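Local structure of RND efflux system, outer membrane lipoprotein, NodT family (Burkholderia mallei, 6U94) at residues I79-R90 and Q235-L246; S127-I135 and R448-G456. The protein probably serves as the outer-membrane exit duct of an RND-type efflux system, as a lipoprotein of the outer membrane factor family. All blocks are in the same frame, centred on the assembly; numbering follows the deposited sequence.

Interaction 1: residues I79-R90 and Q235-L246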
loop_
_atom_site.group_PDB
_atom_site.type_symbol
_atom_site.label_atom_id
_atom_site.label_comp_id
_atom_site.label_asym_id
_atom_site.label_seq_id
_atom_site.Cartn_x
_atom_site.Cartn_y
_atom_site.Cartn_z
ATOM N N ILE A 79 -9.474 -4.095 -12.742
ATOM C CA ILE A 79 -8.800 -3.981 -11.454
ATOM C C ILE A 79 -8.853 -5.309 -10.714
ATOM O O ILE A 79 -7.882 -5.719 -10.066
ATOM C CB ILE A 79 -9.430 -2.841 -10.632
ATOM C CG1 ILE A 79 -9.228 -1.504 -11.342
ATOM C CG2 ILE A 79 -8.847 -2.801 -9.230
ATOM C CD1 ILE A 79 -10.141 -0.403 -10.844
ATOM N N ASP A 80 -9.985 -6.009 -10.807
ATOM C CA ASP A 80 -10.105 -7.314 -10.167
ATOM C C ASP A 80 -9.142 -8.319 -10.784
ATOM O O ASP A 80 -8.493 -9.090 -10.066
ATOM C CB ASP A 80 -11.544 -7.814 -10.275
ATOM C CG ASP A 80 -12.093 -8.298 -8.951
ATOM O OD1 ASP A 80 -12.669 -7.474 -8.208
ATOM O OD2 ASP A 80 -11.951 -9.503 -8.654
ATOM N N GLU A 81 -9.037 -8.331 -12.116
ATOM C CA GLU A 81 -8.135 -9.268 -12.777
ATOM C C GLU A 81 -6.678 -8.944 -12.474
ATOM O O GLU A 81 -5.869 -9.852 -12.247
ATOM C CB GLU A 81 -8.379 -9.261 -14.285
ATOM C CG GLU A 81 -7.391 -10.113 -15.072
ATOM C CD GLU A 81 -7.599 -10.022 -16.574
ATOM O OE1 GLU A 81 -8.529 -9.304 -17.011
ATOM O OE2 GLU A 81 -6.832 -10.669 -17.318
ATOM N N ALA A 82 -6.324 -7.656 -12.472
ATOM C CA ALA A 82 -4.939 -7.262 -12.239
ATOM C C ALA A 82 -4.494 -7.631 -10.830
ATOM O O ALA A 82 -3.402 -8.175 -10.638
ATOM C CB ALA A 82 -4.773 -5.762 -12.482
ATOM N N ARG A 83 -5.333 -7.344 -9.831
ATOM C CA ARG A 83 -4.990 -7.680 -8.454
ATOM C C ARG A 83 -4.776 -9.179 -8.286
ATOM O O ARG A 83 -3.866 -9.608 -7.567
ATOM C CB ARG A 83 -6.085 -7.184 -7.508
ATOM C CG ARG A 83 -6.104 -5.678 -7.328
ATOM C CD ARG A 83 -7.396 -5.210 -6.683
ATOM N NE ARG A 83 -7.681 -5.921 -5.440
ATOM C CZ ARG A 83 -7.163 -5.597 -4.260
ATOM N NH1 ARG A 83 -6.322 -4.576 -4.163
ATOM N NH2 ARG A 83 -7.482 -6.299 -3.181
ATOM N N ALA A 84 -5.603 -9.991 -8.950
ATOM C CA ALA A 84 -5.429 -11.437 -8.878
ATOM C C ALA A 84 -4.130 -11.879 -9.538
ATOM O O ALA A 84 -3.566 -12.913 -9.162
ATOM C CB ALA A 84 -6.619 -12.147 -9.526
ATOM N N LEU A 85 -3.637 -11.111 -10.512
ATOM C CA LEU A 85 -2.419 -11.509 -11.206
ATOM C C LEU A 85 -1.185 -11.319 -10.334
ATOM O O LEU A 85 -0.296 -12.177 -10.317
ATOM C CB LEU A 85 -2.274 -10.728 -12.512
ATOM C CG LEU A 85 -3.073 -11.263 -13.702
ATOM C CD1 LEU A 85 -2.774 -10.464 -14.962
ATOM C CD2 LEU A 85 -2.782 -12.740 -13.918
ATOM N N TYR A 86 -1.108 -10.208 -9.597
ATOM C CA TYR A 86 0.134 -9.839 -8.932
ATOM C C TYR A 86 0.016 -9.563 -7.439
ATOM O O TYR A 86 1.055 -9.411 -6.792
ATOM C CB TYR A 86 0.744 -8.597 -9.602
ATOM C CG TYR A 86 0.304 -7.298 -8.968
ATOM C CD1 TYR A 86 -0.963 -6.779 -9.210
ATOM C CD2 TYR A 86 1.151 -6.592 -8.120
ATOM C CE1 TYR A 86 -1.372 -5.592 -8.626
ATOM C CE2 TYR A 86 0.751 -5.408 -7.530
ATOM C CZ TYR A 86 -0.512 -4.911 -7.788
ATOM O OH TYR A 86 -0.920 -3.730 -7.208
ATOM N N ARG A 87 -1.185 -9.488 -6.869
ATOM C CA ARG A 87 -1.289 -8.975 -5.509
ATOM C C ARG A 87 -1.982 -9.928 -4.541
ATOM O O ARG A 87 -1.484 -10.147 -3.432
ATOM C CB ARG A 87 -2.014 -7.629 -5.514
ATOM C CG ARG A 87 -1.870 -6.860 -4.211
ATOM C CD ARG A 87 -2.295 -5.415 -4.380
ATOM N NE ARG A 87 -2.039 -4.625 -3.180
ATOM C CZ ARG A 87 -2.411 -3.358 -3.026
ATOM N NH1 ARG A 87 -3.063 -2.729 -3.998
ATOM N NH2 ARG A 87 -2.133 -2.718 -1.898
ATOM N N ILE A 88 -3.128 -10.490 -4.939
ATOM C CA ILE A 88 -3.942 -11.267 -4.004
ATOM C C ILE A 88 -3.161 -12.464 -3.473
ATOM O O ILE A 88 -3.173 -12.748 -2.268
ATOM C CB ILE A 88 -5.257 -11.710 -4.669
ATOM C CG1 ILE A 88 -5.979 -10.511 -5.284
ATOM C CG2 ILE A 88 -6.157 -12.398 -3.655
ATOM C CD1 ILE A 88 -6.382 -9.467 -4.275
ATOM N N GLN A 89 -2.468 -13.179 -4.359
ATOM C CA GLN A 89 -1.762 -14.386 -3.953
ATOM C C GLN A 89 -0.393 -14.112 -3.343
ATOM O O GLN A 89 0.177 -15.017 -2.724
ATOM C CB GLN A 89 -1.613 -15.338 -5.142
ATOM C CG GLN A 89 -2.913 -16.009 -5.574
ATOM C CD GLN A 89 -3.441 -17.016 -4.559
ATOM O OE1 GLN A 89 -2.899 -17.167 -3.464
ATOM N NE2 GLN A 89 -4.506 -17.718 -4.929
ATOM N N ARG A 90 0.149 -12.908 -3.496
ATOM C CA ARG A 90 1.394 -12.545 -2.835
ATOM C C ARG A 90 1.171 -11.974 -1.440
ATOM O O ARG A 90 2.126 -11.494 -0.819
ATOM C CB ARG A 90 2.183 -11.553 -3.692
ATOM C CG ARG A 90 3.132 -12.222 -4.668
ATOM C CD ARG A 90 4.121 -11.224 -5.225
ATOM N NE ARG A 90 3.883 -10.937 -6.634
ATOM C CZ ARG A 90 4.443 -9.926 -7.288
ATOM N NH1 ARG A 90 5.266 -9.100 -6.654
ATOM N NH2 ARG A 90 4.177 -9.736 -8.574
ATOM N N GLN A 235 7.697 -12.861 -10.937
ATOM C CA GLN A 235 6.921 -11.777 -10.342
ATOM C C GLN A 235 6.984 -10.521 -11.202
ATOM O O GLN A 235 6.003 -9.774 -11.289
ATOM C CB GLN A 235 7.413 -11.493 -8.924
ATOM C CG GLN A 235 7.135 -12.621 -7.938
ATOM C CD GLN A 235 7.522 -12.270 -6.513
ATOM O OE1 GLN A 235 8.071 -11.200 -6.249
ATOM N NE2 GLN A 235 7.231 -13.173 -5.583
ATOM N N ILE A 236 8.127 -10.274 -11.846
ATOM C CA ILE A 236 8.219 -9.179 -12.809
ATOM C C ILE A 236 7.222 -9.386 -13.940
ATOM O O ILE A 236 6.560 -8.440 -14.388
ATOM C CB ILE A 236 9.660 -9.053 -13.340
ATOM C CG1 ILE A 236 10.557 -8.380 -12.298
ATOM C CG2 ILE A 236 9.694 -8.287 -14.657
ATOM C CD1 ILE A 236 12.000 -8.252 -12.736
ATOM N N ALA A 237 7.094 -10.627 -14.417
ATOM C CA ALA A 237 6.139 -10.921 -15.480
ATOM C C ALA A 237 4.709 -10.634 -15.035
ATOM O O ALA A 237 3.918 -10.061 -15.793
ATOM C CB ALA A 237 6.284 -12.376 -15.924
ATOM N N GLN A 238 4.362 -11.020 -13.803
ATOM C CA GLN A 238 3.016 -10.767 -13.298
ATOM C C GLN A 238 2.740 -9.274 -13.175
ATOM O O GLN A 238 1.646 -8.809 -13.518
ATOM C CB GLN A 238 2.827 -11.455 -11.946
ATOM C CG GLN A 238 2.994 -12.965 -11.967
ATOM C CD GLN A 238 3.056 -13.552 -10.570
ATOM O OE1 GLN A 238 3.200 -12.824 -9.586
ATOM N NE2 GLN A 238 2.946 -14.872 -10.475
ATOM N N ASP A 239 3.716 -8.509 -12.677
ATOM C CA ASP A 239 3.543 -7.064 -12.556
ATOM C C ASP A 239 3.251 -6.430 -13.909
ATOM O O ASP A 239 2.357 -5.582 -14.029
ATOM C CB ASP A 239 4.794 -6.432 -11.943
ATOM C CG ASP A 239 5.103 -6.962 -10.558
ATOM O OD1 ASP A 239 4.298 -7.742 -10.006
ATOM O OD2 ASP A 239 6.165 -6.594 -10.020
ATOM N N GLU A 240 3.999 -6.827 -14.939
ATOM C CA GLU A 240 3.809 -6.239 -16.258
ATOM C C GLU A 240 2.471 -6.646 -16.867
ATOM O O GLU A 240 1.861 -5.856 -17.598
ATOM C CB GLU A 240 4.968 -6.634 -17.174
ATOM C CG GLU A 240 6.317 -6.130 -16.687
ATOM C CD GLU A 240 7.471 -6.577 -17.566
ATOM O OE1 GLU A 240 7.337 -7.613 -18.252
ATOM O OE2 GLU A 240 8.511 -5.885 -17.573
ATOM N N ASN A 241 2.001 -7.863 -16.582
ATOM C CA ASN A 241 0.681 -8.275 -17.052
ATOM C C ASN A 241 -0.413 -7.436 -16.404
ATOM O O ASN A 241 -1.273 -6.876 -17.094
ATOM C CB ASN A 241 0.455 -9.760 -16.765
ATOM C CG ASN A 241 0.591 -10.620 -18.005
ATOM O OD1 ASN A 241 1.324 -10.281 -18.934
ATOM N ND2 ASN A 241 -0.128 -11.738 -18.030
ATOM N N ALA A 242 -0.394 -7.339 -15.071
ATOM C CA ALA A 242 -1.402 -6.556 -14.366
ATOM C C ALA A 242 -1.342 -5.091 -14.772
ATOM O O ALA A 242 -2.379 -4.423 -14.871
ATOM C CB ALA A 242 -1.218 -6.703 -12.853
ATOM N N LEU A 243 -0.136 -4.575 -15.017
ATOM C CA LEU A 243 -0.001 -3.186 -15.443
ATOM C C LEU A 243 -0.646 -2.967 -16.805
ATOM O O LEU A 243 -1.295 -1.940 -17.035
ATOM C CB LEU A 243 1.475 -2.791 -15.470
ATOM C CG LEU A 243 1.797 -1.297 -15.481
ATOM C CD1 LEU A 243 1.090 -0.593 -14.337
ATOM C CD2 LEU A 243 3.299 -1.083 -15.388
ATOM N N ALA A 244 -0.482 -3.928 -17.719
ATOM C CA ALA A 244 -1.121 -3.822 -19.026
ATOM C C ALA A 244 -2.638 -3.867 -18.901
ATOM O O ALA A 244 -3.344 -3.136 -19.603
ATOM C CB ALA A 244 -0.622 -4.936 -19.947
ATOM N N VAL A 245 -3.155 -4.715 -18.009
ATOM C CA VAL A 245 -4.596 -4.773 -17.783
ATOM C C VAL A 245 -5.100 -3.454 -17.212
ATOM O O VAL A 245 -6.162 -2.954 -17.606
ATOM C CB VAL A 245 -4.945 -5.956 -16.859
ATOM C CG1 VAL A 245 -6.425 -5.936 -16.498
ATOM C CG2 VAL A 245 -4.571 -7.273 -17.515
ATOM N N LEU A 246 -4.341 -2.865 -16.285
ATOM C CA LEU A 246 -4.809 -1.668 -15.593
ATOM C C LEU A 246 -4.877 -0.467 -16.526
ATOM O O LEU A 246 -5.778 0.371 -16.399
ATOM C CB LEU A 246 -3.908 -1.366 -14.398
ATOM C CG LEU A 246 -4.139 -2.242 -13.168
ATOM C CD1 LEU A 246 -3.112 -1.929 -12.091
ATOM C CD2 LEU A 246 -5.553 -2.050 -12.643
#

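Interaction 2: residues S127-I135 and R448-G456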
loop_
_atom_site.group_PDB
_atom_site.type_symbol
_atom_site.label_atom_id
_atom_site.label_comp_id
_atom_site.label_asym_id
_atom_site.label_seq_id
_atom_site.Cartn_x
_atom_site.Cartn_y
_atom_site.Cartn_z
ATOM N N SER A 127 -9.295 -8.568 -0.434
ATOM C CA SER A 127 -9.486 -7.145 -0.191
ATOM C C SER A 127 -8.222 -6.446 0.294
ATOM O O SER A 127 -8.313 -5.338 0.832
ATOM C CB SER A 127 -10.616 -6.933 0.817
ATOM O OG SER A 127 -11.847 -7.417 0.309
ATOM N N VAL A 128 -7.050 -7.059 0.106
ATOM C CA VAL A 128 -5.817 -6.500 0.655
ATOM C C VAL A 128 -5.550 -5.131 0.045
ATOM O O VAL A 128 -5.607 -4.949 -1.178
ATOM C CB VAL A 128 -4.639 -7.463 0.431
ATOM C CG1 VAL A 128 -4.523 -7.861 -1.034
ATOM C CG2 VAL A 128 -3.340 -6.833 0.915
ATOM N N GLY A 129 -5.274 -4.152 0.905
ATOM C CA GLY A 129 -4.983 -2.810 0.443
ATOM C C GLY A 129 -6.179 -2.019 -0.043
ATOM O O GLY A 129 -6.002 -1.034 -0.762
ATOM N N LEU A 130 -7.392 -2.415 0.332
ATOM C CA LEU A 130 -8.606 -1.722 -0.072
ATOM C C LEU A 130 -9.219 -0.990 1.116
ATOM O O LEU A 130 -9.298 -1.534 2.222
ATOM C CB LEU A 130 -9.628 -2.697 -0.665
ATOM C CG LEU A 130 -9.236 -3.398 -1.966
ATOM C CD1 LEU A 130 -10.403 -4.216 -2.506
ATOM C CD2 LEU A 130 -8.757 -2.385 -2.995
ATOM N N THR A 131 -9.658 0.242 0.879
ATOM C CA THR A 131 -10.334 1.016 1.907
ATOM C C THR A 131 -11.765 0.513 2.099
ATOM O O THR A 131 -12.236 -0.390 1.403
ATOM C CB THR A 131 -10.323 2.500 1.555
ATOM O OG1 THR A 131 -10.962 2.702 0.287
ATOM C CG2 THR A 131 -8.886 3.020 1.494
ATOM N N HIS A 132 -12.461 1.101 3.076
ATOM C CA HIS A 132 -13.821 0.666 3.375
ATOM C C HIS A 132 -14.753 0.905 2.193
ATOM O O HIS A 132 -15.561 0.035 1.850
ATOM C CB HIS A 132 -14.351 1.382 4.617
ATOM C CG HIS A 132 -13.706 0.943 5.894
ATOM N ND1 HIS A 132 -13.761 -0.357 6.349
ATOM C CD2 HIS A 132 -13.002 1.636 6.820
ATOM C CE1 HIS A 132 -13.114 -0.448 7.496
ATOM N NE2 HIS A 132 -12.644 0.748 7.804
ATOM N N PHE A 133 -14.653 2.074 1.551
ATOM C CA PHE A 133 -15.589 2.371 0.471
ATOM C C PHE A 133 -15.284 1.557 -0.780
ATOM O O PHE A 133 -16.202 1.236 -1.542
ATOM C CB PHE A 133 -15.612 3.872 0.161
ATOM C CG PHE A 133 -14.285 4.448 -0.265
ATOM C CD1 PHE A 133 -13.873 4.371 -1.586
ATOM C CD2 PHE A 133 -13.475 5.107 0.646
ATOM C CE1 PHE A 133 -12.664 4.914 -1.985
ATOM C CE2 PHE A 133 -12.267 5.654 0.254
ATOM C CZ PHE A 133 -11.860 5.557 -1.062
ATOM N N GLU A 134 -14.017 1.197 -1.003
ATOM C CA GLU A 134 -13.710 0.284 -2.099
ATOM C C GLU A 134 -14.312 -1.091 -1.849
ATOM O O GLU A 134 -14.876 -1.705 -2.763
ATOM C CB GLU A 134 -12.202 0.170 -2.292
ATOM C CG GLU A 134 -11.528 1.449 -2.715
ATOM C CD GLU A 134 -10.022 1.309 -2.712
ATOM O OE1 GLU A 134 -9.428 1.128 -3.797
ATOM O OE2 GLU A 134 -9.436 1.357 -1.611
ATOM N N ILE A 135 -14.197 -1.595 -0.617
ATOM C CA ILE A 135 -14.803 -2.880 -0.282
ATOM C C ILE A 135 -16.317 -2.816 -0.453
ATOM O O ILE A 135 -16.939 -3.756 -0.967
ATOM C CB ILE A 135 -14.406 -3.296 1.146
ATOM C CG1 ILE A 135 -12.893 -3.523 1.233
ATOM C CG2 ILE A 135 -15.166 -4.538 1.572
ATOM C CD1 ILE A 135 -12.407 -3.898 2.618
ATOM N N ARG A 448 1.459 4.359 1.659
ATOM C CA ARG A 448 1.201 5.745 1.279
ATOM C C ARG A 448 0.144 5.814 0.185
ATOM O O ARG A 448 -0.688 6.730 0.169
ATOM C CB ARG A 448 2.497 6.415 0.823
ATOM C CG ARG A 448 3.554 6.500 1.919
ATOM C CD ARG A 448 4.954 6.660 1.355
ATOM N NE ARG A 448 5.157 7.955 0.714
ATOM C CZ ARG A 448 6.354 8.463 0.436
ATOM N NH1 ARG A 448 7.451 7.784 0.749
ATOM N NH2 ARG A 448 6.458 9.649 -0.147
ATOM N N VAL A 449 0.165 4.851 -0.739
ATOM C CA VAL A 449 -0.872 4.755 -1.758
ATOM C C VAL A 449 -2.228 4.505 -1.111
ATOM O O VAL A 449 -3.237 5.112 -1.492
ATOM C CB VAL A 449 -0.513 3.656 -2.773
ATOM C CG1 VAL A 449 -1.724 3.300 -3.632
ATOM C CG2 VAL A 449 0.650 4.106 -3.642
ATOM N N THR A 450 -2.271 3.622 -0.111
ATOM C CA THR A 450 -3.529 3.335 0.569
ATOM C C THR A 450 -4.027 4.547 1.349
ATOM O O THR A 450 -5.236 4.804 1.404
ATOM C CB THR A 450 -3.364 2.135 1.497
ATOM O OG1 THR A 450 -2.778 1.051 0.768
ATOM C CG2 THR A 450 -4.716 1.695 2.040
ATOM N N LEU A 451 -3.113 5.308 1.955
ATOM C CA LEU A 451 -3.517 6.528 2.641
ATOM C C LEU A 451 -4.040 7.575 1.664
ATOM O O LEU A 451 -4.939 8.352 2.010
ATOM C CB LEU A 451 -2.351 7.086 3.452
ATOM C CG LEU A 451 -2.631 8.357 4.259
ATOM C CD1 LEU A 451 -3.788 8.150 5.232
ATOM C CD2 LEU A 451 -1.376 8.808 4.990
ATOM N N TYR A 452 -3.494 7.616 0.444
ATOM C CA TYR A 452 -4.055 8.488 -0.583
ATOM C C TYR A 452 -5.530 8.182 -0.825
ATOM O O TYR A 452 -6.317 9.095 -1.101
ATOM C CB TYR A 452 -3.266 8.346 -1.887
ATOM C CG TYR A 452 -4.012 8.869 -3.099
ATOM C CD1 TYR A 452 -4.781 8.021 -3.889
ATOM C CD2 TYR A 452 -3.951 10.212 -3.451
ATOM C CE1 TYR A 452 -5.472 8.499 -4.993
ATOM C CE2 TYR A 452 -4.633 10.696 -4.551
ATOM C CZ TYR A 452 -5.393 9.836 -5.320
ATOM O OH TYR A 452 -6.073 10.309 -6.419
ATOM N N LYS A 453 -5.917 6.909 -0.736
ATOM C CA LYS A 453 -7.310 6.524 -0.931
ATOM C C LYS A 453 -8.162 6.856 0.289
ATOM O O LYS A 453 -9.243 7.443 0.158
ATOM C CB LYS A 453 -7.398 5.032 -1.244
ATOM C CG LYS A 453 -6.700 4.637 -2.525
ATOM C CD LYS A 453 -7.180 3.278 -2.990
ATOM C CE LYS A 453 -6.484 2.156 -2.236
ATOM N NZ LYS A 453 -6.878 0.821 -2.771
ATOM N N ALA A 454 -7.687 6.492 1.484
ATOM C CA ALA A 454 -8.465 6.697 2.702
ATOM C C ALA A 454 -8.768 8.168 2.960
ATOM O O ALA A 454 -9.722 8.473 3.683
ATOM C CB ALA A 454 -7.730 6.094 3.904
ATOM N N LEU A 455 -7.978 9.082 2.396
ATOM C CA LEU A 455 -8.257 10.508 2.502
ATOM C C LEU A 455 -9.367 10.959 1.565
ATOM O O LEU A 455 -9.798 12.114 1.653
ATOM C CB LEU A 455 -6.998 11.327 2.205
ATOM C CG LEU A 455 -5.799 11.232 3.148
ATOM C CD1 LEU A 455 -4.633 12.034 2.581
ATOM C CD2 LEU A 455 -6.159 11.724 4.538
ATOM N N GLY A 456 -9.836 10.086 0.681
ATOM C CA GLY A 456 -10.783 10.472 -0.339
ATOM C C GLY A 456 -10.159 10.941 -1.631
ATOM O O GLY A 456 -10.871 11.494 -2.477
#

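Interaction 1: residues I79-R90 and Q235-L246
Ala-82 and Ala-242 mark the centre of an antiparallel helix-helix packing that lays the end of helix 72-86 against helix 211-247, with polar contacts of Arg-90 beyond the helix end. The axes of 79-86 and 235-246 run at 175° and come within 8.4 Å, an approach the two alanines permit: their CB atoms meet at 3.7 Å. Ala-82 CB also lies 3.6 Å from Leu-246 CG, and Ile-79 CG1 adds to the apolar line by crossing the leucine at about a right angle to meet its CD2. At the more exposed margin, Leu-85 CD1 packs 3.8 Å from Asn-241 CB. Tyr-86 presents CD1 to Ala-242 CB, while its hydroxyl turns away to Glu-169 and Asn-172 of helix 156-203. This close side-by-side packing belongs to the elongated antiparallel helical bundle of outer membrane factors. Past the helix, Arg-90, bent at chi3 (-110°), lays its guanidinium between Tyr-86 O on one face and Gln-235 on the other, whose amide stacks almost parallel, 13° off. At the edge, near the guanidinium plane, sits Asp-239: NH2 makes a salt bridge to Asp-239 OD1, although the modelled 2.5 Å is very short and its exact value doubtful. The same NH2 makes a weak hydrogen bond to Gln-238 OE1 at 3.4 Å, and NH1 turns to a second carboxylate, Asp-180 of helix 156-203.

Interaction 2: residues S127-I135 and R448-G456
Lys-453 drives its ammonium between a turn carbonyl and the carboxylate of Glu-134. NZ gives a hydrogen bond to Gly-129 O at 2.9 Å, in the carbonyl plane with a C=O...N angle of 152°. It also makes a salt bridge to Glu-134, at 2.8 Å from OE1, whose syn lone pair it uses, and with a weaker bond to OE2. The lysine reaches this spot through a bend at chi3 (-81°), its chain crossing the glutamate at about a right angle. Around the charged pair, Thr-131 CG2 packs 3.7 Å from Lys-453 CB and reaches on to Ala-454, and Leu-130 CD2 lies beside NZ. The next shell holds the carboxylate still. Thr-131 is the N-cap of helix 132-142, and Glu-134, three residues on, accepts its backbone N at OE2 in a nearly straight bond (2.7 Å, 175°), the glutamate half of a capping box. Thr-131 OG1 reaches the same oxygen from the opposite face of the carboxylate plane, 2.8 Å from Glu-134 OE2, and Ser-165 OG of helix 156-203 binds OE1. Glu-134 therefore serves helix start and lysine together, and the carboxylate beside it would be expected to favour the protonated amine. Phe-133 flanks the site: Thr-131 OG1 sits over its ring centre, and Lys-453 O meets the ring edge in plane, 3.4 Å from Phe-133 CZ. Behind Lys-453 the helix 421-454 closes in a Schellman motif at Gly-456. In segment 127-135 a type II turn from Ser-127 to Leu-130, with Gly-129 at its positive-phi position, presents the carbonyl that NZ binds. Ile-164 and Ala-168 of helix 156-203 pack against the lysine chain.

How the interactions relate
The two contacts lie about 18 Å apart, centre to centre, and meet through Arg-83, whose NH2 probably hydrogen-bonds Val-128 O at 3.1 Å, while Arg-87 packs on Gly-129. Helix 156-203 touches both. Interaction 1 is partly buried and larger: two helices aligned side by side, small and apolar residues along the line, with its charged pair set at one end. Interaction 2 is smaller but more buried, a loop and helix start set against a helix end, and polar at its heart. It joins segments of the two efflux-protein sequence ranges, whereas both segments of interaction 1 lie in the first.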